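Local coordinates for MIF (Toxoplasma gondii, PDB 4DH4), which belongs to the macrophage migration inhibitory factor family and assembles as a trimer of small alpha/beta subunits, at residues Ile5-Ala11 and Tyr42-Met48; Ile60-Gly66 and Tyr96-Lys102. All coordinates share one frame; numbering follows the deposited sequence.

Contact 1: residues Ile5-Ala11 and Tyr42-Met48; sequences IFCPVAA and YSQTGQM
Ile5-Ala11 and Tyr42-Met48 meet as neighbouring parallel strands and the loops that leave them, at what is, within the chain, one border of the four-stranded sheet; Tyr42 is also backbone-bonded to the third subunit. Backbone bonds alternate between the partners: Ser43 N reaches Ile5 O at 2.8 Å, Cys7 N gives to Ser43 O, and Thr45 N, just past the strand end, gives to Cys7 O. The two strands belong to a right-handed beta-alpha-beta crossover whose helix, 13-31, packs on the sheet face bearing Ile5 and Tyr42. On that face the Tyr42 ring runs forward along the neighbouring strand; with CG anti to the backbone N (chi1 -175°), it passes Ile5 CG2, 3.7 Å from its CD2, and Cys7 CB. Its hydroxyl then donates to Val9 O, which lies at the ring edge in plane, 2.8 Å from Tyr42 OH, tying the loop after Cys7 to the sheet. Gln44, extended beyond CG, lies alongside the same loop, its NE2 making a weak bond to Pro8 O, while one water joins Pro8 O, Gln44 NE2 and Thr45 O. On the opposite face, that of Phe6 and Ser43, Thr45 CG2 lies at the edge of the Phe6 ring and 3.7 Å from Phe6 CB. Beyond it Met48 SD meets Pro8 CD at 3.8 Å, the two side chains crossing at about a right angle.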
loop_
_atom_site.group_PDB
_atom_site.type_symbol
_atom_site.label_atom_id
_atom_site.label_comp_id
_atom_site.label_asym_id
_atom_site.label_seq_id
_atom_site.Cartn_x
_atom_site.Cartn_y
_atom_site.Cartn_z
ATOM N N ILE A 5 4.611 -7.734 -0.727
ATOM C CA ILE A 5 6.048 -7.441 -0.738
ATOM C C ILE A 5 6.358 -6.402 -1.821
ATOM O O ILE A 5 6.027 -6.598 -2.993
ATOM C CB ILE A 5 6.851 -8.742 -1.029
ATOM C CG1 ILE A 5 6.568 -9.802 0.044
ATOM C CG2 ILE A 5 8.362 -8.452 -1.179
ATOM C CD1 ILE A 5 7.001 -11.211 -0.337
ATOM N N PHE A 6 6.984 -5.298 -1.413
ATOM C CA PHE A 6 7.369 -4.224 -2.319
ATOM C C PHE A 6 8.890 -4.156 -2.367
ATOM O O PHE A 6 9.543 -4.008 -1.334
ATOM C CB PHE A 6 6.840 -2.876 -1.830
ATOM C CG PHE A 6 5.342 -2.766 -1.819
ATOM C CD1 PHE A 6 4.607 -3.185 -0.711
ATOM C CD2 PHE A 6 4.667 -2.217 -2.908
ATOM C CE1 PHE A 6 3.220 -3.074 -0.697
ATOM C CE2 PHE A 6 3.275 -2.097 -2.908
ATOM C CZ PHE A 6 2.550 -2.528 -1.801
ATOM N N CYS A 7 9.448 -4.251 -3.570
ATOM C CA CYS A 7 10.900 -4.334 -3.723
ATOM C C CYS A 7 11.306 -3.878 -5.129
ATOM O O CYS A 7 10.579 -4.135 -6.083
ATOM C CB CYS A 7 11.341 -5.776 -3.460
ATOM S SG CYS A 7 13.105 -6.064 -3.515
ATOM N N PRO A 8 12.439 -3.158 -5.253
ATOM C CA PRO A 8 12.887 -2.732 -6.588
ATOM C C PRO A 8 13.447 -3.861 -7.468
ATOM O O PRO A 8 13.575 -3.676 -8.686
ATOM C CB PRO A 8 13.965 -1.678 -6.297
ATOM C CG PRO A 8 14.392 -1.898 -4.903
ATOM C CD PRO A 8 13.309 -2.647 -4.175
ATOM N N VAL A 9 13.755 -5.011 -6.867
ATOM C CA VAL A 9 14.367 -6.138 -7.596
ATOM C C VAL A 9 13.466 -6.638 -8.733
ATOM O O VAL A 9 12.276 -6.899 -8.536
ATOM C CB VAL A 9 14.769 -7.302 -6.641
ATOM C CG1 VAL A 9 15.146 -8.561 -7.421
ATOM C CG2 VAL A 9 15.921 -6.884 -5.724
ATOM N N ALA A 10 14.043 -6.750 -9.929
ATOM C CA ALA A 10 13.318 -7.242 -11.092
ATOM C C ALA A 10 13.238 -8.767 -11.051
ATOM O O ALA A 10 13.938 -9.464 -11.795
ATOM C CB ALA A 10 13.983 -6.755 -12.385
ATOM N N ALA A 11 12.391 -9.282 -10.163
ATOM C CA ALA A 11 12.255 -10.721 -9.968
ATOM C C ALA A 11 11.535 -11.369 -11.136
ATOM O O ALA A 11 10.519 -10.861 -11.620
ATOM C CB ALA A 11 11.524 -11.017 -8.667
ATOM N N TYR A 42 3.612 -9.830 -4.966
ATOM C CA TYR A 42 4.876 -9.134 -5.156
ATOM C C TYR A 42 4.646 -7.940 -6.060
ATOM O O TYR A 42 3.965 -8.033 -7.078
ATOM C CB TYR A 42 5.937 -10.063 -5.762
ATOM C CG TYR A 42 7.315 -9.438 -5.867
ATOM C CD1 TYR A 42 7.753 -8.853 -7.059
ATOM C CD2 TYR A 42 8.181 -9.434 -4.780
ATOM C CE1 TYR A 42 9.023 -8.279 -7.158
ATOM C CE2 TYR A 42 9.457 -8.872 -4.870
ATOM C CZ TYR A 42 9.870 -8.293 -6.059
ATOM O OH TYR A 42 11.130 -7.735 -6.150
ATOM N N SER A 43 5.222 -6.811 -5.685
ATOM C CA SER A 43 5.124 -5.624 -6.509
ATOM C C SER A 43 6.512 -5.035 -6.692
ATOM O O SER A 43 7.149 -4.630 -5.716
ATOM C CB SER A 43 4.147 -4.617 -5.882
ATOM O OG SER A 43 4.150 -3.391 -6.600
ATOM N N GLN A 44 6.995 -5.022 -7.939
ATOM C CA GLN A 44 8.266 -4.367 -8.250
ATOM C C GLN A 44 8.045 -2.860 -8.228
ATOM O O GLN A 44 7.281 -2.316 -9.036
ATOM C CB GLN A 44 8.851 -4.822 -9.606
ATOM C CG GLN A 44 10.313 -4.364 -9.825
ATOM C CD GLN A 44 10.838 -4.537 -11.251
ATOM O OE1 GLN A 44 10.345 -5.357 -12.028
ATOM N NE2 GLN A 44 11.871 -3.774 -11.584
ATOM N N THR A 45 8.704 -2.195 -7.285
ATOM C CA THR A 45 8.641 -0.750 -7.191
ATOM C C THR A 45 9.602 -0.139 -8.210
ATOM O O THR A 45 10.346 -0.859 -8.892
ATOM C CB THR A 45 9.023 -0.263 -5.766
ATOM O OG1 THR A 45 10.375 -0.642 -5.473
ATOM C CG2 THR A 45 8.091 -0.868 -4.719
ATOM N N GLY A 46 9.573 1.186 -8.320
ATOM C CA GLY A 46 10.703 1.918 -8.876
ATOM C C GLY A 46 11.799 1.906 -7.822
ATOM O O GLY A 46 11.928 0.950 -7.048
ATOM N N GLN A 47 12.579 2.974 -7.769
ATOM C CA GLN A 47 13.689 3.064 -6.834
ATOM C C GLN A 47 13.219 3.023 -5.387
ATOM O O GLN A 47 12.138 3.520 -5.059
ATOM C CB GLN A 47 14.480 4.348 -7.060
ATOM C CG GLN A 47 15.041 4.500 -8.459
ATOM C CD GLN A 47 16.218 5.456 -8.508
ATOM O OE1 GLN A 47 16.582 6.077 -7.504
ATOM N NE2 GLN A 47 16.830 5.569 -9.675
ATOM N N MET A 48 14.046 2.422 -4.540
ATOM C CA MET A 48 13.839 2.441 -3.098
ATOM C C MET A 48 15.160 2.738 -2.401
ATOM O O MET A 48 16.224 2.276 -2.837
ATOM C CB MET A 48 13.247 1.113 -2.613
ATOM C CG MET A 48 11.722 1.005 -2.783
ATOM S SD MET A 48 10.995 -0.519 -2.105
ATOM C CE MET A 48 11.652 -0.504 -0.449
HETATM O O HOH W 1 12.813 -1.318 -9.917
HETATM O O HOH W 2 9.479 -8.238 -11.138
#

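Contact 2: residues Ile60-Gly66 and Tyr96-Lys102; sequences IRVASIG and YTTFTNK. With SO4 (sulfate ion), chain B; SO4 (sulfate ion), chain C.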
loop_
_atom_site.group_PDB
_atom_site.type_symbol
_atom_site.label_atom_id
_atom_site.label_comp_id
_atom_site.label_asym_id
_atom_site.label_seq_id
_atom_site.Cartn_x
_atom_site.Cartn_y
_atom_site.Cartn_z
ATOM N N ILE A 60 7.526 -4.982 3.426
ATOM C CA ILE A 60 6.379 -5.844 3.241
ATOM C C ILE A 60 5.291 -5.473 4.241
ATOM O O ILE A 60 5.569 -5.148 5.400
ATOM C CB ILE A 60 6.749 -7.379 3.221
ATOM C CG1 ILE A 60 6.512 -8.064 4.563
ATOM C CG2 ILE A 60 8.179 -7.629 2.711
ATOM C CD1 ILE A 60 5.128 -8.620 4.707
ATOM N N ARG A 61 4.055 -5.501 3.763
ATOM C CA ARG A 61 2.892 -5.153 4.573
ATOM C C ARG A 61 2.099 -6.407 4.855
ATOM O O ARG A 61 1.668 -7.089 3.918
ATOM C CB ARG A 61 1.994 -4.144 3.841
ATOM C CG ARG A 61 2.654 -2.824 3.465
ATOM C CD ARG A 61 1.591 -1.797 3.067
ATOM N NE ARG A 61 0.788 -1.399 4.225
ATOM C CZ ARG A 61 -0.512 -1.640 4.366
ATOM N NH1 ARG A 61 -1.195 -2.263 3.404
ATOM N NH2 ARG A 61 -1.135 -1.243 5.467
ATOM N N VAL A 62 1.904 -6.733 6.130
ATOM C CA VAL A 62 1.055 -7.875 6.484
ATOM C C VAL A 62 -0.118 -7.488 7.388
ATOM O O VAL A 62 0.051 -6.785 8.383
ATOM C CB VAL A 62 1.867 -9.129 7.003
ATOM C CG1 VAL A 62 3.274 -8.758 7.426
ATOM C CG2 VAL A 62 1.113 -9.910 8.090
ATOM N N ALA A 63 -1.305 -7.948 6.999
ATOM C CA ALA A 63 -2.570 -7.618 7.678
ATOM C C ALA A 63 -3.330 -8.891 8.008
ATOM O O ALA A 63 -3.292 -9.858 7.251
ATOM C CB ALA A 63 -3.438 -6.726 6.788
ATOM N N SER A 64 -4.028 -8.883 9.138
ATOM C CA SER A 64 -4.822 -10.029 9.537
ATOM C C SER A 64 -5.966 -9.562 10.419
ATOM O O SER A 64 -5.871 -8.519 11.075
ATOM C CB SER A 64 -3.957 -11.042 10.301
ATOM O OG SER A 64 -4.712 -12.208 10.609
ATOM N N ILE A 65 -7.042 -10.341 10.432
ATOM C CA ILE A 65 -8.129 -10.129 11.385
ATOM C C ILE A 65 -7.723 -10.855 12.655
ATOM O O ILE A 65 -7.855 -12.077 12.759
ATOM C CB ILE A 65 -9.481 -10.659 10.867
ATOM C CG1 ILE A 65 -9.820 -10.021 9.515
ATOM C CG2 ILE A 65 -10.597 -10.391 11.903
ATOM C CD1 ILE A 65 -10.881 -10.792 8.721
ATOM N N GLY A 66 -7.195 -10.096 13.609
ATOM C CA GLY A 66 -6.612 -10.685 14.815
ATOM C C GLY A 66 -5.288 -11.369 14.525
ATOM O O GLY A 66 -4.881 -11.496 13.368
ATOM N N TYR A 96 11.990 -4.012 5.939
ATOM C CA TYR A 96 10.996 -3.611 6.932
ATOM C C TYR A 96 9.722 -4.399 6.707
ATOM O O TYR A 96 9.220 -4.465 5.583
ATOM C CB TYR A 96 10.649 -2.125 6.824
ATOM C CG TYR A 96 11.496 -1.154 7.635
ATOM C CD1 TYR A 96 12.325 -1.592 8.683
ATOM C CD2 TYR A 96 11.424 0.222 7.377
ATOM C CE1 TYR A 96 13.090 -0.677 9.424
ATOM C CE2 TYR A 96 12.173 1.139 8.115
ATOM C CZ TYR A 96 12.999 0.681 9.138
ATOM O OH TYR A 96 13.743 1.588 9.873
ATOM N N THR A 97 9.198 -4.990 7.776
ATOM C CA THR A 97 7.883 -5.624 7.743
ATOM C C THR A 97 7.000 -4.912 8.763
ATOM O O THR A 97 7.386 -4.783 9.925
ATOM C CB THR A 97 7.960 -7.136 8.068
ATOM O OG1 THR A 97 8.884 -7.786 7.183
ATOM C CG2 THR A 97 6.596 -7.782 7.899
ATOM N N THR A 98 5.841 -4.425 8.322
ATOM C CA THR A 98 4.889 -3.781 9.239
ATOM C C THR A 98 3.566 -4.526 9.252
ATOM O O THR A 98 3.152 -5.107 8.237
ATOM C CB THR A 98 4.676 -2.272 8.935
ATOM O OG1 THR A 98 4.013 -2.109 7.675
ATOM C CG2 THR A 98 6.006 -1.526 8.919
ATOM N N PHE A 99 2.911 -4.490 10.408
ATOM C CA PHE A 99 1.752 -5.325 10.693
ATOM C C PHE A 99 0.543 -4.476 11.034
ATOM O O PHE A 99 0.661 -3.449 11.717
ATOM C CB PHE A 99 2.082 -6.294 11.830
ATOM C CG PHE A 99 3.204 -7.239 11.497
ATOM C CD1 PHE A 99 2.931 -8.527 11.026
ATOM C CD2 PHE A 99 4.534 -6.837 11.619
ATOM C CE1 PHE A 99 3.966 -9.397 10.687
ATOM C CE2 PHE A 99 5.585 -7.714 11.272
ATOM C CZ PHE A 99 5.291 -8.984 10.813
ATOM N N THR A 100 -0.619 -4.909 10.552
ATOM C CA THR A 100 -1.868 -4.186 10.777
ATOM C C THR A 100 -2.955 -5.155 11.218
ATOM O O THR A 100 -3.232 -6.144 10.528
ATOM C CB THR A 100 -2.307 -3.423 9.500
ATOM O OG1 THR A 100 -1.272 -2.505 9.106
ATOM C CG2 THR A 100 -3.600 -2.650 9.746
ATOM N N ASN A 101 -3.536 -4.884 12.386
ATOM C CA ASN A 101 -4.683 -5.643 12.873
ATOM C C ASN A 101 -5.981 -5.024 12.368
ATOM O O ASN A 101 -6.280 -3.846 12.639
ATOM C CB ASN A 101 -4.719 -5.689 14.397
ATOM C CG ASN A 101 -5.964 -6.391 14.916
ATOM O OD1 ASN A 101 -6.828 -5.778 15.558
ATOM N ND2 ASN A 101 -6.082 -7.666 14.604
ATOM N N LYS A 102 -6.742 -5.818 11.627
ATOM C CA LYS A 102 -8.017 -5.368 11.096
ATOM C C LYS A 102 -9.178 -5.949 11.882
ATOM O O LYS A 102 -9.128 -7.102 12.311
ATOM C CB LYS A 102 -8.160 -5.770 9.618
ATOM C CG LYS A 102 -6.976 -5.404 8.717
ATOM C CD LYS A 102 -6.756 -3.887 8.623
ATOM C CE LYS A 102 -7.918 -3.169 7.946
ATOM N NZ LYS A 102 -7.518 -1.771 7.617
HETATM S S SO4 B . -4.728 -2.898 5.154
HETATM O O1 SO4 B . -5.538 -4.115 5.114
HETATM O O2 SO4 B . -4.028 -2.783 3.883
HETATM O O3 SO4 B . -5.619 -1.775 5.373
HETATM O O4 SO4 B . -3.767 -3.037 6.249
HETATM S S SO4 C . 1.815 0.482 7.334
HETATM O O1 SO4 C . 3.124 0.454 7.987
HETATM O O2 SO4 C . 2.025 0.311 5.904
HETATM O O3 SO4 C . 1.017 -0.593 7.888
HETATM O O4 SO4 C . 1.211 1.788 7.602
HETATM O O HOH W 3 5.854 -2.438 5.598
#
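Ile60-Gly66 and Tyr96-Lys102 form a parallel strand pair, the two legs of a beta-alpha-beta unit whose intervening helix, 70-88, lies against the face carrying Ile60, Val62, Thr97 and Phe99. Six backbone hydrogen bonds join them, starting from Ile60 N to Tyr96 O and ending with Lys102 N to Ser64 O. The bond from Val62 N to Thr98 O, 2.9 Å long, is almost straight at 178°. Strand 95-102 borders the sheet within the subunit, but Tyr96, Thr97 and Thr98 pair antiparallel with a strand of the second subunit.

Apolar packing dominates near the helix, where Phe99 rests on Ile76 and Ile60 on Leu80. The Phe99 ring runs alongside Val62, whose side chain has two conformers.

Polar and ionic contacts occupy the other face, around two sulfate ions probably taken up from the crystallisation liquor. The Arg61 guanidinium holds one at each of two edges, both sulfur atoms lying in its plane. Arg61 NE donates to O2 of the chain C sulfate at 2.7 Å, and Arg61 NH1 to O2 of the chain B sulfate at 2.9 Å; this double grip fixes the rotation of the group, whose chain bends at chi3 (69°) to present it. Lys102 NZ binds O3 of the chain B sulfate and also Phe99 O of the third subunit, while Lys2 and residues of the other subunits complete the anion sites. A chi1 of 67° points the Thr98 hydroxyl at the chain C sulfate: OG1 donates to its O1 at 2.7 Å and accepts a bond from a water, 2.8 Å from Thr98 OG1, that also donates to Ile60 O.

Contacts 1 and 2 illustrate how one sheet is assembled from two similar halves: each is a parallel pair spanned by a helix, and the halves join antiparallel where strand 2-7 of contact 1 lies next to strand 58-65 of contact 2. Their centres are 19 Å apart, on opposite sides of the centre of the chain, yet their inner strands touch. Ile5 CG1 packs 3.8 Å from Ile60 CG2 on the helix-covered face, and Phe6 CE1 lies 4.2 Å from Arg61 CG on the other. The latter touch brings contact 1 up to Arg61, at the sulfate sites. Both contacts also meet the second subunit, contact 1 through antiparallel strand pairing by Met48.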